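Local coordinates for pollen receptor-like kinase 3 (Arabidopsis thaliana, PDB 5WLS), which probably acts as a membrane-bound pollen receptor-like serine/threonine kinase, sensing signals through a leucine-rich-repeat ectodomain that resembles those of the SERK co-receptors, at residues G55-I59 / E60-D64; I71-N75 / N76-G80; L94-N98 / N99-G103; I46-R50 / L51-G55. All blocks are in the same frame, centred on the assembly; numbering follows the deposited sequence.

In the fold
Along the chain the order is contact 4, contact 1, contact 2, contact 3, all within the N-terminal half of a leucine-rich-repeat solenoid. Contacts 4, 2 and 3 follow adjacent parallel strands, 42-47, 70-72 and 93-95, of one large sheet; contact 2 lies with its centre about 6 Å from the centre of each of the other two, while the centres of contacts 3 and 4 are about 11 Å apart. Contacts 2 and 3 also share the small sheet of strands 79-80 and 100-102. Contact 1 continues contact 4 through Gly55 into helix 59-63, its centre about 13 Å from that of contact 2, and packs Ile57 against Leu73 and Leu78. Successive coils thus stack side by side, strand beside strand.

Contact 1: G55-I59 / E60-D64; sequences GTINI and EDLKD. With NAG (2-acetamido-2-deoxy-beta-D-glucopyranose), chain E.
Asn58 carries CG anti to the backbone N (chi1 -167°), whereas Asp61 folds CG beside its own N (chi1 -66°), and these torsions bring the two side chains together at the weakly bonded short helix around 59-63 in this leucine-rich-repeat solenoid. CB of Asn58 lies 3.7 Å from OD2 of Asp61; the amide and carboxylate planes are 52° apart, and the nearer amide atom, Asn58 ND2, is 4.1 Å from Asp61 OD2, so this is a contact and not a hydrogen bond. The backbone does the bonding instead: Asp61 N reaches Asn58 O at 3.1 Å, and Lys63 N reaches Ile59 O at 2.9 Å, closing the turn.

On the apolar side, CD1 of Leu62 is met by CG2 of Ile57 and by CG1 of Ile59, each at 4.3 Å. Ile59 continues onto Pro83 and Pro84, while Asp61 and Leu62 touch helix 3-9 at Phe7 and Lys8, so the turn is held between helix 3-9 and the loop at Pro83 and Pro84 of the next coil. On the exposed side, the Lys63 chain bends at chi3, and its NZ forms a salt bridge with Glu60 OE1 at 3.6 Å.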
loop_
_atom_site.group_PDB
_atom_site.type_symbol
_atom_site.label_atom_id
_atom_site.label_comp_id
_atom_site.label_asym_id
_atom_site.label_seq_id
_atom_site.Cartn_x
_atom_site.Cartn_y
_atom_site.Cartn_z
ATOM N N GLY A 55 -10.324 -2.755 13.643
ATOM C CA GLY A 55 -11.095 -1.536 13.579
ATOM C C GLY A 55 -10.900 -0.792 12.280
ATOM O O GLY A 55 -10.686 -1.384 11.217
ATOM N N THR A 56 -10.984 0.528 12.370
ATOM C CA THR A 56 -10.951 1.422 11.226
ATOM C C THR A 56 -9.817 2.423 11.401
ATOM O O THR A 56 -9.624 2.973 12.488
ATOM C CB THR A 56 -12.290 2.153 11.079
ATOM O OG1 THR A 56 -13.286 1.234 10.613
ATOM C CG2 THR A 56 -12.176 3.296 10.084
ATOM N N ILE A 57 -9.063 2.656 10.337
ATOM C CA ILE A 57 -8.044 3.696 10.359
ATOM C C ILE A 57 -8.720 5.044 10.153
ATOM O O ILE A 57 -9.529 5.212 9.233
ATOM C CB ILE A 57 -6.982 3.434 9.281
ATOM C CG1 ILE A 57 -6.144 2.214 9.653
ATOM C CG2 ILE A 57 -6.099 4.658 9.087
ATOM C CD1 ILE A 57 -5.375 1.661 8.494
ATOM N N ASN A 58 -8.399 6.004 11.015
ATOM C CA ASN A 58 -8.862 7.382 10.872
ATOM C C ASN A 58 -7.651 8.212 10.463
ATOM O O ASN A 58 -6.807 8.554 11.297
ATOM C CB ASN A 58 -9.499 7.895 12.159
ATOM C CG ASN A 58 -10.259 9.190 11.952
ATOM O OD1 ASN A 58 -10.242 9.765 10.863
ATOM N ND2 ASN A 58 -10.942 9.648 12.993
ATOM N N ILE A 59 -7.577 8.538 9.171
ATOM C CA ILE A 59 -6.380 9.150 8.612
ATOM C C ILE A 59 -6.220 10.605 9.045
ATOM O O ILE A 59 -5.108 11.142 8.995
ATOM C CB ILE A 59 -6.417 8.951 7.083
ATOM C CG1 ILE A 59 -5.872 7.559 6.763
ATOM C CG2 ILE A 59 -5.635 10.019 6.328
ATOM C CD1 ILE A 59 -5.946 7.191 5.328
ATOM N N GLU A 60 -7.286 11.245 9.530
ATOM C CA GLU A 60 -7.131 12.589 10.076
ATOM C C GLU A 60 -6.202 12.591 11.284
ATOM O O GLU A 60 -5.493 13.574 11.521
ATOM C CB GLU A 60 -8.493 13.174 10.453
ATOM C CG GLU A 60 -9.449 13.354 9.282
ATOM C CD GLU A 60 -8.964 14.384 8.277
ATOM O OE1 GLU A 60 -8.266 15.336 8.683
ATOM O OE2 GLU A 60 -9.289 14.242 7.078
ATOM N N ASP A 61 -6.187 11.498 12.053
ATOM C CA ASP A 61 -5.200 11.354 13.119
ATOM C C ASP A 61 -3.783 11.308 12.556
ATOM O O ASP A 61 -2.872 11.948 13.093
ATOM C CB ASP A 61 -5.486 10.097 13.942
ATOM C CG ASP A 61 -6.796 10.182 14.698
ATOM O OD1 ASP A 61 -7.224 11.308 15.028
ATOM O OD2 ASP A 61 -7.395 9.122 14.970
ATOM N N LEU A 62 -3.578 10.558 11.470
ATOM C CA LEU A 62 -2.238 10.427 10.906
ATOM C C LEU A 62 -1.790 11.686 10.175
ATOM O O LEU A 62 -0.586 11.867 9.965
ATOM C CB LEU A 62 -2.171 9.232 9.952
ATOM C CG LEU A 62 -2.589 7.846 10.451
ATOM C CD1 LEU A 62 -2.446 6.824 9.331
ATOM C CD2 LEU A 62 -1.786 7.425 11.674
ATOM N N LYS A 63 -2.723 12.558 9.782
ATOM C CA LYS A 63 -2.342 13.826 9.173
ATOM C C LYS A 63 -1.679 14.767 10.167
ATOM O O LYS A 63 -0.946 15.670 9.752
ATOM C CB LYS A 63 -3.561 14.516 8.558
ATOM C CG LYS A 63 -3.936 14.016 7.173
ATOM C CD LYS A 63 -5.309 14.520 6.759
ATOM C CE LYS A 63 -5.247 15.964 6.278
ATOM N NZ LYS A 63 -6.553 16.423 5.724
ATOM N N ASP A 64 -1.917 14.576 11.463
ATOM C CA ASP A 64 -1.316 15.427 12.479
ATOM C C ASP A 64 0.125 15.032 12.806
ATOM O O ASP A 64 0.723 15.630 13.707
ATOM C CB ASP A 64 -2.178 15.413 13.745
ATOM C CG ASP A 64 -3.562 15.972 13.525
ATOM O OD1 ASP A 64 -3.737 16.805 12.613
ATOM O OD2 ASP A 64 -4.481 15.564 14.270
HETATM C C1 NAG E . -14.732 -1.563 17.633
HETATM C C2 NAG E . -15.837 -1.830 16.621
HETATM C C3 NAG E . -17.174 -1.376 17.189
HETATM C C4 NAG E . -17.432 -2.063 18.524
HETATM C C5 NAG E . -16.252 -1.849 19.476
HETATM C C6 NAG E . -16.377 -2.642 20.756
HETATM C C7 NAG E . -14.990 -1.807 14.321
HETATM C C8 NAG E . -14.779 -0.988 13.084
HETATM N N2 NAG E . -15.563 -1.175 15.352
HETATM O O3 NAG E . -18.216 -1.680 16.267
HETATM O O4 NAG E . -18.615 -1.544 19.120
HETATM O O5 NAG E . -15.024 -2.262 18.854
HETATM O O6 NAG E . -15.116 -3.138 21.187
HETATM O O7 NAG E . -14.657 -2.986 14.387
#

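Contact 2: I71-N75 / N76-G80; sequences IRLDN and NLLSG. With NAG (2-acetamido-2-deoxy-beta-D-glucopyranose), chain C.
The carbonyl oxygen of Leu73 is gripped by two side-chain amides, that of Asn76 three residues on and that of Asn99 from the next coil. Asn76 ND2 donates to Leu73 O over 3.1 Å with an N-H...O angle of 163°. The oxygen lies in the Asn76 amide plane, yet the donor stands well above the carbonyl plane, 76° out of it. CG of Asn76 is beside its backbone N (chi1 -76°), which turns the amide back under the bend. This is the asparagine ladder of leucine-rich repeats: OD1 of the same amide accepts from Leu51 N and Leu53 N of the preceding coil. With an alanine at Asn76 the amide is gone, and Leu51 N and Leu53 N are likely to lose their acceptor while Leu73 O keeps one grip fewer.

Beneath the bend, CD1 of Leu73 meets CD1 of Leu78 at 4.1 Å, the side chains at about a right angle. Arg72 NE meets Asp74 OD2 from above the carboxylate plane at 2.9 Å in a salt bridge, and Asp74 OD1 accepts from Ser97 N. Asn75 ND2 gives a nearly straight hydrogen bond, 2.9 Å, to O7 of the sugar carried by Asn98.

Strand 70-72 runs parallel between strands 42-47 and 93-95, while strand 79-80 pairs with 100-102 in a second small sheet of the kind found in plant repeats; there Leu78 N also binds Asn99 OD1, and Leu78 packs on Phe101.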
loop_
_atom_site.group_PDB
_atom_site.type_symbol
_atom_site.label_atom_id
_atom_site.label_comp_id
_atom_site.label_asym_id
_atom_site.label_seq_id
_atom_site.Cartn_x
_atom_site.Cartn_y
_atom_site.Cartn_z
ATOM N N ILE A 71 4.103 3.680 6.513
ATOM C CA ILE A 71 3.065 2.952 7.230
ATOM C C ILE A 71 3.168 1.486 6.836
ATOM O O ILE A 71 3.182 1.161 5.643
ATOM C CB ILE A 71 1.659 3.499 6.916
ATOM C CG1 ILE A 71 1.480 4.895 7.516
ATOM C CG2 ILE A 71 0.583 2.546 7.430
ATOM C CD1 ILE A 71 0.272 5.638 6.988
ATOM N N ARG A 72 3.238 0.605 7.835
ATOM C CA ARG A 72 3.326 -0.838 7.611
ATOM C C ARG A 72 2.419 -1.523 8.630
ATOM O O ARG A 72 2.755 -1.619 9.815
ATOM C CB ARG A 72 4.765 -1.332 7.705
ATOM C CG ARG A 72 4.905 -2.838 7.884
ATOM C CD ARG A 72 6.362 -3.270 7.868
ATOM N NE ARG A 72 6.532 -4.604 7.298
ATOM C CZ ARG A 72 7.706 -5.134 6.968
ATOM N NH1 ARG A 72 8.818 -4.438 7.150
ATOM N NH2 ARG A 72 7.768 -6.357 6.462
ATOM N N LEU A 73 1.267 -1.991 8.162
ATOM C CA LEU A 73 0.237 -2.601 8.995
ATOM C C LEU A 73 -0.015 -4.039 8.566
ATOM O O LEU A 73 -1.159 -4.494 8.503
ATOM C CB LEU A 73 -1.051 -1.788 8.935
ATOM C CG LEU A 73 -0.909 -0.311 9.307
ATOM C CD1 LEU A 73 -2.147 0.466 8.948
ATOM C CD2 LEU A 73 -0.641 -0.195 10.785
ATOM N N ASP A 74 1.062 -4.768 8.270
ATOM C CA ASP A 74 0.937 -6.097 7.684
ATOM C C ASP A 74 0.262 -7.089 8.625
ATOM O O ASP A 74 0.356 -6.992 9.850
ATOM C CB ASP A 74 2.319 -6.633 7.301
ATOM C CG ASP A 74 2.972 -5.825 6.193
ATOM O OD1 ASP A 74 2.237 -5.218 5.385
ATOM O OD2 ASP A 74 4.224 -5.795 6.123
ATOM N N ASN A 75 -0.455 -8.030 8.024
ATOM C CA ASN A 75 -1.055 -9.181 8.703
ATOM C C ASN A 75 -1.892 -8.767 9.922
ATOM O O ASN A 75 -1.566 -9.054 11.078
ATOM C CB ASN A 75 0.012 -10.232 9.075
ATOM C CG ASN A 75 0.837 -10.658 7.886
ATOM O OD1 ASN A 75 0.328 -11.308 6.977
ATOM N ND2 ASN A 75 2.122 -10.322 7.896
ATOM N N ASN A 76 -2.989 -8.076 9.636
ATOM C CA ASN A 76 -3.996 -7.784 10.647
ATOM C C ASN A 76 -5.341 -8.161 10.041
ATOM O O ASN A 76 -5.435 -8.994 9.130
ATOM C CB ASN A 76 -3.928 -6.311 11.077
ATOM C CG ASN A 76 -2.764 -6.023 12.001
ATOM O OD1 ASN A 76 -2.800 -6.356 13.186
ATOM N ND2 ASN A 76 -1.731 -5.380 11.468
ATOM N N LEU A 77 -6.406 -7.552 10.549
ATOM C CA LEU A 77 -7.759 -7.873 10.120
ATOM C C LEU A 77 -8.499 -6.623 9.671
ATOM O O LEU A 77 -9.719 -6.530 9.824
ATOM C CB LEU A 77 -8.526 -8.578 11.235
ATOM C CG LEU A 77 -7.843 -9.793 11.858
ATOM C CD1 LEU A 77 -8.627 -10.292 13.062
ATOM C CD2 LEU A 77 -7.703 -10.894 10.821
ATOM N N LEU A 78 -7.773 -5.647 9.134
ATOM C CA LEU A 78 -8.404 -4.410 8.699
ATOM C C LEU A 78 -9.278 -4.681 7.483
ATOM O O LEU A 78 -8.846 -5.350 6.539
ATOM C CB LEU A 78 -7.345 -3.372 8.355
ATOM C CG LEU A 78 -6.401 -3.010 9.496
ATOM C CD1 LEU A 78 -5.275 -2.107 9.014
ATOM C CD2 LEU A 78 -7.179 -2.349 10.623
ATOM N N SER A 79 -10.519 -4.203 7.517
ATOM C CA SER A 79 -11.456 -4.430 6.429
ATOM C C SER A 79 -12.198 -3.134 6.126
ATOM O O SER A 79 -12.037 -2.120 6.811
ATOM C CB SER A 79 -12.406 -5.601 6.721
ATOM O OG SER A 79 -13.549 -5.192 7.448
ATOM N N GLY A 80 -13.053 -3.192 5.109
ATOM C CA GLY A 80 -13.757 -2.028 4.629
ATOM C C GLY A 80 -12.994 -1.431 3.466
ATOM O O GLY A 80 -12.006 -2.007 2.996
HETATM C C1 NAG C . 0.779 -13.214 3.509
HETATM C C2 NAG C . 2.203 -13.068 4.018
HETATM C C3 NAG C . 3.079 -14.199 3.495
HETATM C C4 NAG C . 2.552 -15.560 3.925
HETATM C C5 NAG C . 1.040 -15.648 3.566
HETATM C C6 NAG C . 0.341 -16.806 4.264
HETATM C C7 NAG C . 3.504 -11.042 4.475
HETATM C C8 NAG C . 4.037 -9.788 3.965
HETATM N N2 NAG C . 2.788 -11.786 3.624
HETATM O O3 NAG C . 4.435 -13.976 3.903
HETATM O O4 NAG C . 3.195 -16.560 3.131
HETATM O O5 NAG C . 0.270 -14.469 3.873
HETATM O O6 NAG C . 0.809 -17.027 5.594
HETATM O O7 NAG C . 3.688 -11.407 5.657
#

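Contact 3: L94-N98 / N99-G103; sequences LLLSN and NSFSG. With NAG (2-acetamido-2-deoxy-beta-D-glucopyranose), chain C.
Asn99 and Leu96 make the polar half of the first shell: Asn99 ND2 donates to Leu96 O across 3.2 Å at an N-H...O angle of 162°, a weak bond by its length but a straight one. The apolar half is CD1 of Leu96 against CE2 of Phe101 at 4.0 Å, the methyl meeting the ring obliquely. CG of Phe101 stands anti to the carbonyl carbon (chi1 -75°) on a CB that points toward segment 94-98, which brings CE2 to the leucine methyl.

At the bend itself, Asn98 ND2 is covalently joined to C1 of the N-acetylglucosamine at 1.4 Å, within the glycosylation sequence Asn98-Asn99-Ser100. Although its CB touches segment 99-103, the side chain of Asn98 sets out away from that segment overall and carries ND2 out to the sugar. The acetamido methyl C8 of the sugar lies 3.5 Å from CB of Ser97, so the acetamido group lies against this serine.

Leu96 O also accepts from ND2 of Asn124, whose OD1 takes Phe101 N, repeating the asparagine ladder one coil on, while Asn99 ND2 is shared with Leu73 O of the coil before. Ser97 OG bonds Asp122 OD1, and the Phe101 ring rests on Pro83.

In the large sheet, strand 93-95 runs parallel between 70-72 and 118-120, with Leu95 packed on Arg118 and Phe120; strand 100-102 lies beside 79-80.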
loop_
_atom_site.group_PDB
_atom_site.type_symbol
_atom_site.label_atom_id
_atom_site.label_comp_id
_atom_site.label_asym_id
_atom_site.label_seq_id
_atom_site.Cartn_x
_atom_site.Cartn_y
_atom_site.Cartn_z
ATOM N N LEU A 94 3.682 2.391 1.693
ATOM C CA LEU A 94 2.352 1.965 2.126
ATOM C C LEU A 94 2.300 0.440 2.058
ATOM O O LEU A 94 2.092 -0.136 0.985
ATOM C CB LEU A 94 1.262 2.599 1.265
ATOM C CG LEU A 94 -0.172 2.214 1.623
ATOM C CD1 LEU A 94 -0.472 2.562 3.071
ATOM C CD2 LEU A 94 -1.147 2.923 0.698
ATOM N N LEU A 95 2.497 -0.206 3.203
ATOM C CA LEU A 95 2.568 -1.656 3.303
ATOM C C LEU A 95 1.366 -2.143 4.102
ATOM O O LEU A 95 1.296 -1.949 5.321
ATOM C CB LEU A 95 3.875 -2.093 3.954
ATOM C CG LEU A 95 5.045 -2.388 3.010
ATOM C CD1 LEU A 95 5.344 -1.214 2.090
ATOM C CD2 LEU A 95 6.277 -2.769 3.810
ATOM N N LEU A 96 0.433 -2.792 3.413
ATOM C CA LEU A 96 -0.785 -3.312 4.021
ATOM C C LEU A 96 -0.985 -4.796 3.691
ATOM O O LEU A 96 -2.106 -5.221 3.499
ATOM C CB LEU A 96 -2.006 -2.487 3.579
ATOM C CG LEU A 96 -1.971 -0.985 3.884
ATOM C CD1 LEU A 96 -3.148 -0.282 3.237
ATOM C CD2 LEU A 96 -1.957 -0.749 5.391
ATOM N N SER A 97 0.095 -5.576 3.588
ATOM C CA SER A 97 0.048 -6.999 3.254
ATOM C C SER A 97 -0.886 -7.805 4.146
ATOM O O SER A 97 -1.086 -7.504 5.332
ATOM C CB SER A 97 1.449 -7.580 3.348
ATOM O OG SER A 97 2.255 -7.238 2.231
ATOM N N ASN A 98 -1.554 -8.754 3.507
ATOM C CA ASN A 98 -2.466 -9.705 4.148
ATOM C C ASN A 98 -3.425 -8.978 5.135
ATOM O O ASN A 98 -3.341 -9.110 6.365
ATOM C CB ASN A 98 -1.711 -10.792 4.939
ATOM C CG ASN A 98 -0.453 -11.227 4.365
ATOM O OD1 ASN A 98 0.429 -10.440 4.370
ATOM N ND2 ASN A 98 -0.317 -12.482 4.078
ATOM N N ASN A 99 -4.254 -8.074 4.607
ATOM C CA ASN A 99 -5.361 -7.509 5.381
ATOM C C ASN A 99 -6.626 -7.859 4.610
ATOM O O ASN A 99 -6.582 -8.642 3.659
ATOM C CB ASN A 99 -5.217 -5.997 5.619
ATOM C CG ASN A 99 -4.343 -5.640 6.834
ATOM O OD1 ASN A 99 -4.710 -5.880 7.997
ATOM N ND2 ASN A 99 -3.160 -5.129 6.556
ATOM N N SER A 100 -7.771 -7.323 5.026
ATOM C CA SER A 100 -9.028 -7.685 4.369
ATOM C C SER A 100 -9.743 -6.463 3.796
ATOM O O SER A 100 -10.975 -6.387 3.788
ATOM C CB SER A 100 -9.950 -8.452 5.315
ATOM O OG SER A 100 -9.369 -9.692 5.676
ATOM N N PHE A 101 -8.977 -5.496 3.287
ATOM C CA PHE A 101 -9.580 -4.353 2.613
ATOM C C PHE A 101 -10.252 -4.792 1.318
ATOM O O PHE A 101 -9.716 -5.607 0.564
ATOM C CB PHE A 101 -8.534 -3.280 2.306
ATOM C CG PHE A 101 -8.092 -2.492 3.505
ATOM C CD1 PHE A 101 -8.983 -1.687 4.199
ATOM C CD2 PHE A 101 -6.772 -2.531 3.920
ATOM C CE1 PHE A 101 -8.569 -0.958 5.300
ATOM C CE2 PHE A 101 -6.350 -1.801 5.016
ATOM C CZ PHE A 101 -7.249 -1.013 5.706
ATOM N N SER A 102 -11.444 -4.259 1.078
ATOM C CA SER A 102 -12.314 -4.698 -0.000
ATOM C C SER A 102 -12.755 -3.493 -0.822
ATOM O O SER A 102 -12.569 -2.342 -0.426
ATOM C CB SER A 102 -13.508 -5.494 0.534
ATOM O OG SER A 102 -14.490 -4.647 1.104
ATOM N N GLY A 103 -13.347 -3.776 -1.981
ATOM C CA GLY A 103 -13.955 -2.743 -2.798
ATOM C C GLY A 103 -13.022 -2.227 -3.874
ATOM O O GLY A 103 -11.872 -2.652 -4.019
HETATM C C1 NAG C . 0.779 -13.214 3.509
HETATM C C2 NAG C . 2.203 -13.068 4.018
HETATM C C3 NAG C . 3.079 -14.199 3.495
HETATM C C4 NAG C . 2.552 -15.560 3.925
HETATM C C5 NAG C . 1.040 -15.648 3.566
HETATM C C6 NAG C . 0.341 -16.806 4.264
HETATM C C7 NAG C . 3.504 -11.042 4.475
HETATM C C8 NAG C . 4.037 -9.788 3.965
HETATM N N2 NAG C . 2.788 -11.786 3.624
HETATM O O3 NAG C . 4.435 -13.976 3.903
HETATM O O4 NAG C . 3.195 -16.560 3.131
HETATM O O5 NAG C . 0.270 -14.469 3.873
HETATM O O6 NAG C . 0.809 -17.027 5.594
HETATM O O7 NAG C . 3.688 -11.407 5.657
#

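Contact 4: I46-R50 / L51-G55; sequences IHVTR and LGLSG. With NAG (2-acetamido-2-deoxy-beta-D-glucopyranose), chain E.
In the leucine-rich-repeat turn that leaves strand 42-47, Val48 meets both Leu51 and Leu53, and Leu51 occupies the place held by the ladder asparagine in the next coils. No hydrogen bond crosses this turn; apolar carbon does the joining. CB of Val48 lies 4.1 Å from CD1 of Leu51, and CG2 of Val48 lies 4.1 Å from CD1 of Leu53, the valine and Leu53 side chains meeting at about a right angle. With CG1 of Val48 anti to the carbonyl carbon (chi1 -70°), CG2 falls between N and the carbonyl carbon, the crowded position, and from there this methyl reaches Leu53. CG of Leu51 also packs at 3.8 Å from Thr49 O. Cutting Leu51 back to an alanine takes away CG and both its methyls, which is likely to open a gap between Val48 and the Thr49 carbonyl.

Thr49 turns the other way, its CG2 meeting the His47 ring at the edge and in plane. Gly52 has positive phi (64°), and its O accepts from Thr14 OG1. Val48 extends the core to Trp21 and Leu73. Beyond Leu53, at the end of the loop, the acetamido group of an N-acetylglucosamine approaches, with its C8 3.8 Å from Gly55 CA.

A leucine cannot make the side-chain amide bond to the carbonyl of its own turn, Val48 O, that Asn76 and Asn99 make to Leu73 O and Leu96 O, so the chemistry here implies a turn closed by apolar packing of Val48, Leu51 and Leu53, with Asn76 and Thr14 bonding its backbone.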
loop_
_atom_site.group_PDB
_atom_site.type_symbol
_atom_site.label_atom_id
_atom_site.label_comp_id
_atom_site.label_asym_id
_atom_site.label_seq_id
_atom_site.Cartn_x
_atom_site.Cartn_y
_atom_site.Cartn_z
ATOM N N ILE A 46 5.109 4.127 11.175
ATOM C CA ILE A 46 4.336 3.274 12.071
ATOM C C ILE A 46 4.449 1.847 11.559
ATOM O O ILE A 46 4.152 1.578 10.391
ATOM C CB ILE A 46 2.862 3.711 12.162
ATOM C CG1 ILE A 46 2.746 5.080 12.835
ATOM C CG2 ILE A 46 2.042 2.670 12.911
ATOM C CD1 ILE A 46 1.347 5.664 12.795
ATOM N N HIS A 47 4.888 0.940 12.428
ATOM C CA HIS A 47 5.175 -0.445 12.056
ATOM C C HIS A 47 4.555 -1.360 13.109
ATOM O O HIS A 47 5.232 -1.781 14.048
ATOM C CB HIS A 47 6.688 -0.649 11.927
ATOM C CG HIS A 47 7.089 -2.012 11.454
ATOM N ND1 HIS A 47 8.400 -2.348 11.196
ATOM C CD2 HIS A 47 6.360 -3.128 11.211
ATOM C CE1 HIS A 47 8.462 -3.608 10.803
ATOM N NE2 HIS A 47 7.238 -4.104 10.807
ATOM N N VAL A 48 3.273 -1.681 12.948
ATOM C CA VAL A 48 2.577 -2.578 13.864
ATOM C C VAL A 48 1.931 -3.694 13.052
ATOM O O VAL A 48 1.167 -3.430 12.114
ATOM C CB VAL A 48 1.539 -1.841 14.732
ATOM C CG1 VAL A 48 2.246 -0.948 15.734
ATOM C CG2 VAL A 48 0.607 -1.006 13.886
ATOM N N THR A 49 2.254 -4.939 13.400
ATOM C CA THR A 49 1.839 -6.103 12.628
ATOM C C THR A 49 1.409 -7.221 13.567
ATOM O O THR A 49 1.892 -7.324 14.698
ATOM C CB THR A 49 2.966 -6.614 11.714
ATOM O OG1 THR A 49 4.127 -6.907 12.500
ATOM C CG2 THR A 49 3.315 -5.582 10.654
ATOM N N ARG A 50 0.493 -8.061 13.078
ATOM C CA ARG A 50 0.056 -9.269 13.781
ATOM C C ARG A 50 -0.524 -8.936 15.153
ATOM O O ARG A 50 -0.247 -9.610 16.148
ATOM C CB ARG A 50 1.199 -10.274 13.914
ATOM C CG ARG A 50 1.915 -10.585 12.613
ATOM C CD ARG A 50 2.828 -11.786 12.767
ATOM N NE ARG A 50 3.717 -11.944 11.622
ATOM C CZ ARG A 50 3.460 -12.689 10.553
ATOM N NH1 ARG A 50 2.326 -13.370 10.465
ATOM N NH2 ARG A 50 4.347 -12.754 9.570
ATOM N N LEU A 51 -1.339 -7.887 15.213
ATOM C CA LEU A 51 -2.057 -7.542 16.429
ATOM C C LEU A 51 -3.556 -7.742 16.284
ATOM O O LEU A 51 -4.313 -7.392 17.196
ATOM C CB LEU A 51 -1.763 -6.100 16.842
ATOM C CG LEU A 51 -0.352 -5.758 17.323
ATOM C CD1 LEU A 51 -0.236 -4.262 17.579
ATOM C CD2 LEU A 51 0.035 -6.546 18.565
ATOM N N GLY A 52 -4.003 -8.301 15.163
ATOM C CA GLY A 52 -5.423 -8.486 14.962
ATOM C C GLY A 52 -6.184 -7.186 14.899
ATOM O O GLY A 52 -7.338 -7.132 15.339
ATOM N N LEU A 53 -5.556 -6.118 14.399
ATOM C CA LEU A 53 -6.265 -4.854 14.254
ATOM C C LEU A 53 -7.510 -5.068 13.413
ATOM O O LEU A 53 -7.428 -5.421 12.233
ATOM C CB LEU A 53 -5.365 -3.787 13.624
ATOM C CG LEU A 53 -3.977 -3.549 14.211
ATOM C CD1 LEU A 53 -3.234 -2.497 13.411
ATOM C CD2 LEU A 53 -4.135 -3.077 15.646
ATOM N N SER A 54 -8.662 -4.861 14.040
ATOM C CA SER A 54 -9.950 -5.156 13.441
ATOM C C SER A 54 -10.780 -3.912 13.190
ATOM O O SER A 54 -11.847 -4.010 12.575
ATOM C CB SER A 54 -10.738 -6.122 14.339
ATOM O OG SER A 54 -12.065 -6.283 13.874
ATOM N N GLY A 55 -10.324 -2.755 13.643
ATOM C CA GLY A 55 -11.095 -1.536 13.579
ATOM C C GLY A 55 -10.900 -0.792 12.280
ATOM O O GLY A 55 -10.686 -1.384 11.217
HETATM C C1 NAG E . -14.732 -1.563 17.633
HETATM C C2 NAG E . -15.837 -1.830 16.621
HETATM C C3 NAG E . -17.174 -1.376 17.189
HETATM C C4 NAG E . -17.432 -2.063 18.524
HETATM C C5 NAG E . -16.252 -1.849 19.476
HETATM C C6 NAG E . -16.377 -2.642 20.756
HETATM C C7 NAG E . -14.990 -1.807 14.321
HETATM C C8 NAG E . -14.779 -0.988 13.084
HETATM N N2 NAG E . -15.563 -1.175 15.352
HETATM O O3 NAG E . -18.216 -1.680 16.267
HETATM O O4 NAG E . -18.615 -1.544 19.120
HETATM O O5 NAG E . -15.024 -2.262 18.854
HETATM O O6 NAG E . -15.116 -3.138 21.187
HETATM O O7 NAG E . -14.657 -2.986 14.387
#